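Local coordinates for glucosidase (Croceicoccus marinus, PDB 5Z3K), which probably hydrolyses O-glycosidic bonds as a beta-glucosidase of glycoside hydrolase family 39, at residues L224-Y229 with R240-E245; E245-V250 with T258-S263. One frame throughout, in Å; residues are numbered along the deposited sequence.

Contact 1 of 2, residues L224-Y229 with R240-E245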
loop_
_atom_site.group_PDB
_atom_site.type_symbol
_atom_site.label_atom_id
_atom_site.label_comp_id
_atom_site.label_asym_id
_atom_site.label_seq_id
_atom_site.Cartn_x
_atom_site.Cartn_y
_atom_site.Cartn_z
ATOM N N LEU A 224 -8.634 11.298 -1.422
ATOM C CA LEU A 224 -7.695 12.069 -0.624
ATOM C C LEU A 224 -6.589 11.117 -0.193
ATOM O O LEU A 224 -6.857 10.121 0.483
ATOM C CB LEU A 224 -8.401 12.698 0.583
ATOM C CG LEU A 224 -7.757 13.808 1.429
ATOM C CD1 LEU A 224 -6.629 13.264 2.319
ATOM C CD2 LEU A 224 -7.290 14.991 0.581
ATOM N N SER A 225 -5.360 11.400 -0.602
ATOM C CA SER A 225 -4.260 10.486 -0.326
ATOM C C SER A 225 -3.382 11.027 0.805
ATOM O O SER A 225 -3.229 12.242 0.977
ATOM C CB SER A 225 -3.442 10.238 -1.596
ATOM O OG SER A 225 -2.790 11.421 -2.021
ATOM N N TRP A 226 -2.848 10.105 1.608
ATOM C CA TRP A 226 -2.117 10.437 2.827
ATOM C C TRP A 226 -1.211 9.266 3.180
ATOM O O TRP A 226 -1.303 8.189 2.587
ATOM C CB TRP A 226 -3.081 10.752 3.986
ATOM C CG TRP A 226 -4.111 9.682 4.199
ATOM C CD1 TRP A 226 -5.233 9.475 3.455
ATOM C CD2 TRP A 226 -4.110 8.664 5.213
ATOM N NE1 TRP A 226 -5.930 8.392 3.936
ATOM C CE2 TRP A 226 -5.258 7.871 5.010
ATOM C CE3 TRP A 226 -3.242 8.336 6.257
ATOM C CZ2 TRP A 226 -5.579 6.783 5.837
ATOM C CZ3 TRP A 226 -3.558 7.248 7.070
ATOM C CH2 TRP A 226 -4.715 6.486 6.849
HETATM N N MSE A 227 -0.340 9.480 4.171
HETATM C CA MSE A 227 0.637 8.447 4.557
HETATM C C MSE A 227 0.691 8.228 6.062
HETATM O O MSE A 227 0.295 9.100 6.835
HETATM C CB MSE A 227 2.031 8.810 4.046
HETATM C CG MSE A 227 2.917 9.627 5.003
HETATM SE SE MSE A 227 4.608 9.961 4.041
HETATM C CE MSE A 227 3.634 10.571 2.516
ATOM N N TRP A 228 1.192 7.066 6.474
ATOM C CA TRP A 228 1.405 6.798 7.891
ATOM C C TRP A 228 2.462 5.711 8.063
ATOM O O TRP A 228 2.475 4.728 7.322
ATOM C CB TRP A 228 0.120 6.376 8.609
ATOM C CG TRP A 228 0.334 6.506 10.071
ATOM C CD1 TRP A 228 0.564 5.506 10.970
ATOM C CD2 TRP A 228 0.424 7.734 10.797
ATOM N NE1 TRP A 228 0.765 6.043 12.228
ATOM C CE2 TRP A 228 0.695 7.409 12.141
ATOM C CE3 TRP A 228 0.301 9.080 10.437
ATOM C CZ2 TRP A 228 0.839 8.384 13.127
ATOM C CZ3 TRP A 228 0.443 10.042 11.416
ATOM C CH2 TRP A 228 0.700 9.688 12.746
ATOM N N TYR A 229 3.337 5.895 9.052
ATOM C CA TYR A 229 4.348 4.913 9.407
ATOM C C TYR A 229 4.246 4.588 10.890
ATOM O O TYR A 229 3.843 5.429 11.696
ATOM C CB TYR A 229 5.766 5.419 9.120
ATOM C CG TYR A 229 6.032 5.825 7.697
ATOM C CD1 TYR A 229 6.131 4.875 6.686
ATOM C CD2 TYR A 229 6.205 7.164 7.364
ATOM C CE1 TYR A 229 6.393 5.249 5.372
ATOM C CE2 TYR A 229 6.463 7.548 6.062
ATOM C CZ TYR A 229 6.555 6.590 5.071
ATOM O OH TYR A 229 6.814 6.987 3.778
ATOM N N ARG A 240 -5.822 2.061 10.913
ATOM C CA ARG A 240 -7.259 2.227 11.133
ATOM C C ARG A 240 -7.540 3.504 11.910
ATOM O O ARG A 240 -8.433 4.283 11.546
ATOM C CB ARG A 240 -7.835 1.026 11.887
ATOM C CG ARG A 240 -9.311 1.205 12.210
ATOM C CD ARG A 240 -9.796 0.185 13.229
ATOM N NE ARG A 240 -9.709 -1.184 12.723
ATOM C CZ ARG A 240 -10.046 -2.255 13.444
ATOM N NH1 ARG A 240 -10.489 -2.097 14.693
ATOM N NH2 ARG A 240 -9.943 -3.470 12.928
ATOM N N THR A 241 -6.776 3.732 12.982
ATOM C CA THR A 241 -6.965 4.927 13.810
ATOM C C THR A 241 -6.802 6.206 12.992
ATOM O O THR A 241 -7.625 7.124 13.094
ATOM C CB THR A 241 -5.988 4.919 14.984
ATOM O OG1 THR A 241 -6.203 3.743 15.766
ATOM C CG2 THR A 241 -6.181 6.158 15.874
ATOM N N ILE A 242 -5.747 6.291 12.174
ATOM C CA ILE A 242 -5.543 7.525 11.411
ATOM C C ILE A 242 -6.651 7.708 10.380
ATOM O O ILE A 242 -7.175 8.816 10.195
ATOM C CB ILE A 242 -4.156 7.547 10.739
ATOM C CG1 ILE A 242 -3.036 7.312 11.757
ATOM C CG2 ILE A 242 -3.946 8.877 10.013
ATOM C CD1 ILE A 242 -2.991 8.335 12.861
ATOM N N ALA A 243 -7.029 6.625 9.690
ATOM C CA ALA A 243 -8.018 6.732 8.625
ATOM C C ALA A 243 -9.343 7.252 9.158
ATOM O O ALA A 243 -10.042 8.003 8.469
ATOM C CB ALA A 243 -8.221 5.373 7.946
ATOM N N ALA A 244 -9.713 6.852 10.373
ATOM C CA ALA A 244 -10.949 7.354 10.962
ATOM C C ALA A 244 -10.900 8.868 11.107
ATOM O O ALA A 244 -11.869 9.565 10.775
ATOM C CB ALA A 244 -11.204 6.680 12.315
ATOM N N GLU A 245 -9.767 9.398 11.569
ATOM C CA GLU A 245 -9.640 10.840 11.743
ATOM C C GLU A 245 -9.638 11.562 10.400
ATOM O O GLU A 245 -10.269 12.617 10.252
ATOM C CB GLU A 245 -8.374 11.159 12.535
ATOM C CG GLU A 245 -8.154 12.642 12.750
ATOM C CD GLU A 245 -9.252 13.272 13.587
ATOM O OE1 GLU A 245 -9.974 12.521 14.283
ATOM O OE2 GLU A 245 -9.392 14.515 13.543
#
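Strand segment 224-229, carrying Trp-226 and Trp-228, runs nearly antiparallel to helix segment 240-245, their axes 9.7 Å apart at closest approach and their N-to-C directions at 150°. No hydrogen bond joins the two; the contact is apolar, and Ile-242 is its hub, each branch meeting a different indole. Ile-242 CG1 lies over one face of Trp-228 in a CH-pi contact, 3.7 Å from the centroid of the five-membered ring and 13° off its normal, while Ile-242 CD1 continues over the six-membered ring, 3.8 Å from Trp-228 CZ2. Such packing of helix against strand is how a beta-alpha-beta unit of a TIM barrel closes its apolar layer, with alternate strand residues, here Trp-226 and Trp-228, pointing outward to the helix. The other branch, CG2, stands anti to the backbone N of Ile-242 and meets Trp-226 at CZ3, 3.4 Å away. Farther round the same benzo ring, Trp-226 CZ2 approaches Ala-243 CB at 3.7 Å, obliquely to the ring. The Trp-228 indole is also held at its polar end, where NE1 bonds to Asp-238 OD2. A leucine in place of Trp-228 would probably leave Asp-238 without this N-H mate and open a gap beside Ile-242 CG1 and CD1.

Contact 2 of 2, residues E245-V250 with T258-S263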
loop_
_atom_site.group_PDB
_atom_site.type_symbol
_atom_site.label_atom_id
_atom_site.label_comp_id
_atom_site.label_asym_id
_atom_site.label_seq_id
_atom_site.Cartn_x
_atom_site.Cartn_y
_atom_site.Cartn_z
ATOM N N GLU A 245 -9.767 9.398 11.569
ATOM C CA GLU A 245 -9.640 10.840 11.743
ATOM C C GLU A 245 -9.638 11.562 10.400
ATOM O O GLU A 245 -10.269 12.617 10.252
ATOM C CB GLU A 245 -8.374 11.159 12.535
ATOM C CG GLU A 245 -8.154 12.642 12.750
ATOM C CD GLU A 245 -9.252 13.272 13.587
ATOM O OE1 GLU A 245 -9.974 12.521 14.283
ATOM O OE2 GLU A 245 -9.392 14.515 13.543
ATOM N N VAL A 246 -8.955 10.999 9.405
ATOM C CA VAL A 246 -8.931 11.616 8.083
ATOM C C VAL A 246 -10.322 11.605 7.473
ATOM O O VAL A 246 -10.761 12.586 6.857
ATOM C CB VAL A 246 -7.912 10.896 7.182
ATOM C CG1 VAL A 246 -7.990 11.448 5.777
ATOM C CG2 VAL A 246 -6.518 11.045 7.753
ATOM N N ARG A 247 -11.033 10.490 7.632
ATOM C CA ARG A 247 -12.403 10.399 7.151
ATOM C C ARG A 247 -13.256 11.526 7.710
ATOM O O ARG A 247 -14.010 12.169 6.971
ATOM C CB ARG A 247 -12.999 9.044 7.537
ATOM C CG ARG A 247 -14.439 8.881 7.075
ATOM C CD ARG A 247 -14.466 8.488 5.615
ATOM N NE ARG A 247 -14.649 9.640 4.737
ATOM C CZ ARG A 247 -14.433 9.629 3.424
ATOM N NH1 ARG A 247 -14.006 8.519 2.826
ATOM N NH2 ARG A 247 -14.642 10.732 2.705
ATOM N N ALA A 248 -13.116 11.808 9.007
ATOM C CA ALA A 248 -13.928 12.857 9.633
ATOM C C ALA A 248 -13.610 14.245 9.072
ATOM O O ALA A 248 -14.514 15.073 8.904
ATOM C CB ALA A 248 -13.728 12.837 11.146
ATOM N N ILE A 249 -12.333 14.531 8.800
ATOM C CA ILE A 249 -11.968 15.846 8.269
ATOM C C ILE A 249 -12.432 15.988 6.826
ATOM O O ILE A 249 -12.938 17.044 6.418
ATOM C CB ILE A 249 -10.452 16.075 8.400
ATOM C CG1 ILE A 249 -10.054 16.184 9.864
ATOM C CG2 ILE A 249 -10.009 17.319 7.628
ATOM C CD1 ILE A 249 -8.610 15.907 10.089
ATOM N N VAL A 250 -12.268 14.931 6.028
ATOM C CA VAL A 250 -12.725 14.976 4.642
ATOM C C VAL A 250 -14.242 15.135 4.581
ATOM O O VAL A 250 -14.766 15.907 3.768
ATOM C CB VAL A 250 -12.247 13.721 3.886
ATOM C CG1 VAL A 250 -12.868 13.662 2.505
ATOM C CG2 VAL A 250 -10.724 13.726 3.792
ATOM N N THR A 258 -15.705 10.909 -1.534
ATOM C CA THR A 258 -14.284 10.813 -1.828
ATOM C C THR A 258 -13.661 9.661 -1.049
ATOM O O THR A 258 -13.896 9.518 0.155
ATOM C CB THR A 258 -13.598 12.131 -1.469
ATOM O OG1 THR A 258 -14.080 13.177 -2.331
ATOM C CG2 THR A 258 -12.094 12.011 -1.594
ATOM N N GLU A 259 -12.867 8.838 -1.735
ATOM C CA GLU A 259 -12.214 7.713 -1.082
ATOM C C GLU A 259 -10.966 8.166 -0.323
ATOM O O GLU A 259 -10.380 9.220 -0.600
ATOM C CB GLU A 259 -11.838 6.641 -2.109
ATOM C CG GLU A 259 -13.031 5.969 -2.764
ATOM C CD GLU A 259 -12.640 4.738 -3.557
ATOM O OE1 GLU A 259 -11.440 4.405 -3.577
ATOM O OE2 GLU A 259 -13.531 4.101 -4.152
ATOM N N LEU A 260 -10.564 7.354 0.657
ATOM C CA LEU A 260 -9.308 7.556 1.371
ATOM C C LEU A 260 -8.259 6.607 0.799
ATOM O O LEU A 260 -8.444 5.388 0.824
ATOM C CB LEU A 260 -9.477 7.306 2.867
ATOM C CG LEU A 260 -10.410 8.242 3.632
ATOM C CD1 LEU A 260 -10.051 8.218 5.116
ATOM C CD2 LEU A 260 -10.351 9.658 3.066
ATOM N N LEU A 261 -7.162 7.157 0.295
ATOM C CA LEU A 261 -6.095 6.339 -0.273
ATOM C C LEU A 261 -4.855 6.469 0.595
ATOM O O LEU A 261 -4.318 7.571 0.760
ATOM C CB LEU A 261 -5.794 6.751 -1.715
ATOM C CG LEU A 261 -5.097 5.704 -2.584
ATOM C CD1 LEU A 261 -5.420 5.970 -4.049
ATOM C CD2 LEU A 261 -3.597 5.737 -2.360
ATOM N N LEU A 262 -4.394 5.342 1.127
ATOM C CA LEU A 262 -3.207 5.289 1.971
ATOM C C LEU A 262 -2.002 5.082 1.052
ATOM O O LEU A 262 -1.694 3.957 0.651
ATOM C CB LEU A 262 -3.373 4.182 3.011
ATOM C CG LEU A 262 -2.291 3.865 4.044
ATOM C CD1 LEU A 262 -1.793 5.135 4.758
ATOM C CD2 LEU A 262 -2.830 2.814 5.031
ATOM N N SER A 263 -1.321 6.184 0.696
ATOM C CA SER A 263 -0.295 6.138 -0.347
ATOM C C SER A 263 1.023 5.540 0.122
ATOM O O SER A 263 1.819 5.094 -0.717
ATOM C CB SER A 263 -0.039 7.549 -0.893
ATOM O OG SER A 263 -0.999 7.852 -1.888
#
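Arg-247 reaches across to Thr-258 O with the end of its guanidinium, NH1 and NH2 each donating to this one carbonyl oxygen at 2.9 Å. This is the returning half of a beta-alpha-beta unit in the TIM barrel, where helix 238-252 packs back on strand 259-266. The acceptor lies in the guanidinium plane, and the two N-H...O angles, 147° and 143°, are those of a forked grip in which neither bond is straight. The Arg-247 chain leaves the helix with CG opposite the backbone N (chi1 180°), and bends at chi2 and chi3 carry the guanidinium to the strand. Leu-260 packs against one guanidinium face, its CD2 3.8 Å from Arg-247 NH1 and offset toward the rim. The other methyl of Leu-260, CD1, fits against the helix backbone, 3.5 Å from Arg-247 N, and meets Val-246 CG1 at 3.9 Å. One turn on, Val-250 CG2 slides alongside Leu-260 CD2 in the opposite direction. Just before the strand, Val-250 CG1 lies 4.3 Å from Thr-258 CB. Beyond this shell, Asp-251 OD1 forms a salt bridge with Arg-247 NH2, which probably limits how far the guanidinium can turn, while Thr-258 OG1 bonds to Leu-221 O.

Overall arrangement
Followed from the N terminus, the chain runs up strand 223-229, crosses a short connection into helix 238-252, and returns through a second connection to strand 259-266. Contact 1 closes the first loop and contact 2 the second, so the two are in series, neither nested nor crossed. Their ranges share Glu-245, midway along the helix: the earlier part supplies contact 1 and the later part contact 2, though Val-246 and Val-250 also touch the earlier strand. Helix 238-252 thus packs on both of these adjacent strands. The strands are parallel neighbours in the eight-stranded barrel, and Leu-224 N to Glu-259 O and Trp-226 O to Ser-263 N, each 2.8 Å, are probable hydrogen bonds between them.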